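Local coordinates for alcohol dehydrogenase superfamily protein (Novosphingobium aromaticivorans, PDB 3GAZ) that probably acts as an NADP-dependent oxidoreductase of the medium-chain dehydrogenase/reductase superfamily, with a GroES-like domain joined to a Rossmann-type nucleotide-binding domain, at residues D70-V75 with R126-L131. Numbering follows the deposited sequence.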
loop_
_atom_site.group_PDB
_atom_site.type_symbol
_atom_site.label_atom_id
_atom_site.label_comp_id
_atom_site.label_asym_id
_atom_site.label_seq_id
_atom_site.Cartn_x
_atom_site.Cartn_y
_atom_site.Cartn_z
ATOM N N ASP A 70 0.646 14.079 -6.533
ATOM C CA ASP A 70 1.487 14.727 -7.545
ATOM C C ASP A 70 2.609 15.579 -6.952
ATOM O O ASP A 70 2.452 16.185 -5.890
ATOM C CB ASP A 70 0.652 15.652 -8.439
ATOM C CG ASP A 70 -0.349 14.907 -9.312
ATOM O OD1 ASP A 70 0.012 13.852 -9.877
ATOM O OD2 ASP A 70 -1.495 15.401 -9.455
ATOM N N LEU A 71 3.737 15.638 -7.655
ATOM C CA LEU A 71 4.840 16.465 -7.201
ATOM C C LEU A 71 5.638 17.074 -8.341
ATOM O O LEU A 71 5.509 16.681 -9.504
ATOM C CB LEU A 71 5.788 15.676 -6.288
ATOM C CG LEU A 71 6.586 14.474 -6.809
ATOM C CD1 LEU A 71 7.606 14.904 -7.860
ATOM C CD2 LEU A 71 7.305 13.826 -5.627
ATOM N N ALA A 72 6.447 18.061 -7.977
ATOM C CA ALA A 72 7.341 18.744 -8.898
ATOM C C ALA A 72 8.472 19.206 -7.993
ATOM O O ALA A 72 8.228 19.807 -6.945
ATOM C CB ALA A 72 6.651 19.940 -9.540
ATOM N N GLY A 73 9.707 18.907 -8.370
ATOM C CA GLY A 73 10.821 19.317 -7.535
ATOM C C GLY A 73 12.167 19.120 -8.198
ATOM O O GLY A 73 12.285 19.174 -9.421
ATOM N N THR A 74 13.182 18.881 -7.378
ATOM C CA THR A 74 14.538 18.687 -7.863
ATOM C C THR A 74 15.165 17.437 -7.257
ATOM O O THR A 74 14.935 17.111 -6.092
ATOM C CB THR A 74 15.421 19.907 -7.506
ATOM O OG1 THR A 74 14.910 21.074 -8.161
ATOM C CG2 THR A 74 16.861 19.680 -7.945
ATOM N N VAL A 75 15.953 16.733 -8.058
ATOM C CA VAL A 75 16.637 15.533 -7.594
ATOM C C VAL A 75 17.829 15.999 -6.758
ATOM O O VAL A 75 18.635 16.808 -7.221
ATOM C CB VAL A 75 17.139 14.691 -8.793
ATOM C CG1 VAL A 75 17.992 13.531 -8.310
ATOM C CG2 VAL A 75 15.951 14.177 -9.592
ATOM N N ARG A 126 4.833 25.025 -9.501
ATOM C CA ARG A 126 3.408 24.920 -9.196
ATOM C C ARG A 126 2.648 24.371 -10.401
ATOM O O ARG A 126 1.860 23.435 -10.272
ATOM C CB ARG A 126 2.843 26.292 -8.803
ATOM C CG ARG A 126 2.951 26.619 -7.308
ATOM C CD ARG A 126 2.759 28.116 -7.040
ATOM N NE ARG A 126 1.588 28.668 -7.719
ATOM C CZ ARG A 126 0.324 28.415 -7.386
ATOM N NH1 ARG A 126 0.046 27.613 -6.367
ATOM N NH2 ARG A 126 -0.665 28.961 -8.082
ATOM N N GLN A 127 2.896 24.952 -11.574
ATOM C CA GLN A 127 2.230 24.521 -12.802
ATOM C C GLN A 127 2.463 23.047 -13.125
ATOM O O GLN A 127 1.537 22.331 -13.499
ATOM C CB GLN A 127 2.707 25.352 -13.994
ATOM C CG GLN A 127 2.166 26.762 -14.070
ATOM C CD GLN A 127 2.742 27.510 -15.260
ATOM O OE1 GLN A 127 3.956 27.673 -15.372
ATOM N NE2 GLN A 127 1.874 27.962 -16.159
ATOM N N ALA A 128 3.709 22.605 -13.002
ATOM C CA ALA A 128 4.057 21.224 -13.300
ATOM C C ALA A 128 3.477 20.242 -12.285
ATOM O O ALA A 128 3.101 19.129 -12.644
ATOM C CB ALA A 128 5.570 21.075 -13.362
ATOM N N SER A 129 3.395 20.662 -11.024
ATOM C CA SER A 129 2.883 19.793 -9.963
ATOM C C SER A 129 1.416 19.362 -10.099
ATOM O O SER A 129 1.031 18.319 -9.573
ATOM C CB SER A 129 3.082 20.457 -8.598
ATOM O OG SER A 129 2.163 21.519 -8.401
ATOM N N VAL A 130 0.599 20.143 -10.798
ATOM C CA VAL A 130 -0.818 19.797 -10.942
ATOM C C VAL A 130 -1.135 19.041 -12.226
ATOM O O VAL A 130 -2.296 18.759 -12.514
ATOM C CB VAL A 130 -1.714 21.055 -10.909
ATOM C CG1 VAL A 130 -1.574 21.755 -9.578
ATOM C CG2 VAL A 130 -1.341 21.999 -12.061
ATOM N N LEU A 131 -0.102 18.687 -12.980
ATOM C CA LEU A 131 -0.286 18.002 -14.258
ATOM C C LEU A 131 -0.302 16.460 -14.287
ATOM O O LEU A 131 -1.168 15.858 -14.918
ATOM C CB LEU A 131 0.789 18.513 -15.227
ATOM C CG LEU A 131 0.531 18.615 -16.732
ATOM C CD1 LEU A 131 -0.771 19.355 -17.014
ATOM C CD2 LEU A 131 1.711 19.358 -17.369
HETATM O O HOH W 1 -2.820 16.071 -11.791
#
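Ala72 and Ser129 form the centre of this buried contact, their CA atoms 4.7 Å apart where the strand 70-75 passes the short helical turn of 126-131. The apolar part rests on small groups. The methyl of Ala72 points at the helical turn and meets Ser129 on two atoms, its CB lying 3.7 Å from Ser129 CB and the same distance from Ser129 N. A looser touch, 4.1 Å from Ala72 CB to Ala128 CB, widens the patch by one residue. Such short side chains let the backbone of the turn come right up to the strand. The methylene of Asp70 faces the carbonyl of Ser129, but the modelled 2.9 Å from Asp70 CB to Ser129 O is shorter than a normal contact and of doubtful exactness.

No direct hydrogen bond crosses the interface; the polar link is a water. It donates to Asp70 OD2 at 2.8 Å and to Val130 O, tying the carboxylate to the backbone at Val130. With chi1 at -67°, Asp70 CG lies anti to its own carbonyl carbon, and the carboxylate reaches toward the next helix, where OD1 accepts the backbone N-H of Leu133. Ser129 OG, placed between backbone N and carbonyl carbon (chi1 74°), donates to Arg126 O at 2.7 Å, tilted 25° from the carbonyl plane. The hydroxyl is thereby used inside the same turn, while CB rests against the Ala72 methyl.

This is plain strand-on-helix packing, joining the GroES-like sheet to the short helix before helix 132-145, which leads to the Rossmann-type part, as in medium-chain dehydrogenase/reductases. Strand 70-78 pairs antiparallel with 34-39, 41-43 and 90-94; Phe92 packs on Ala72 and Ala128, and Ala332 of strand 332-334 touches Ser129 and Val130.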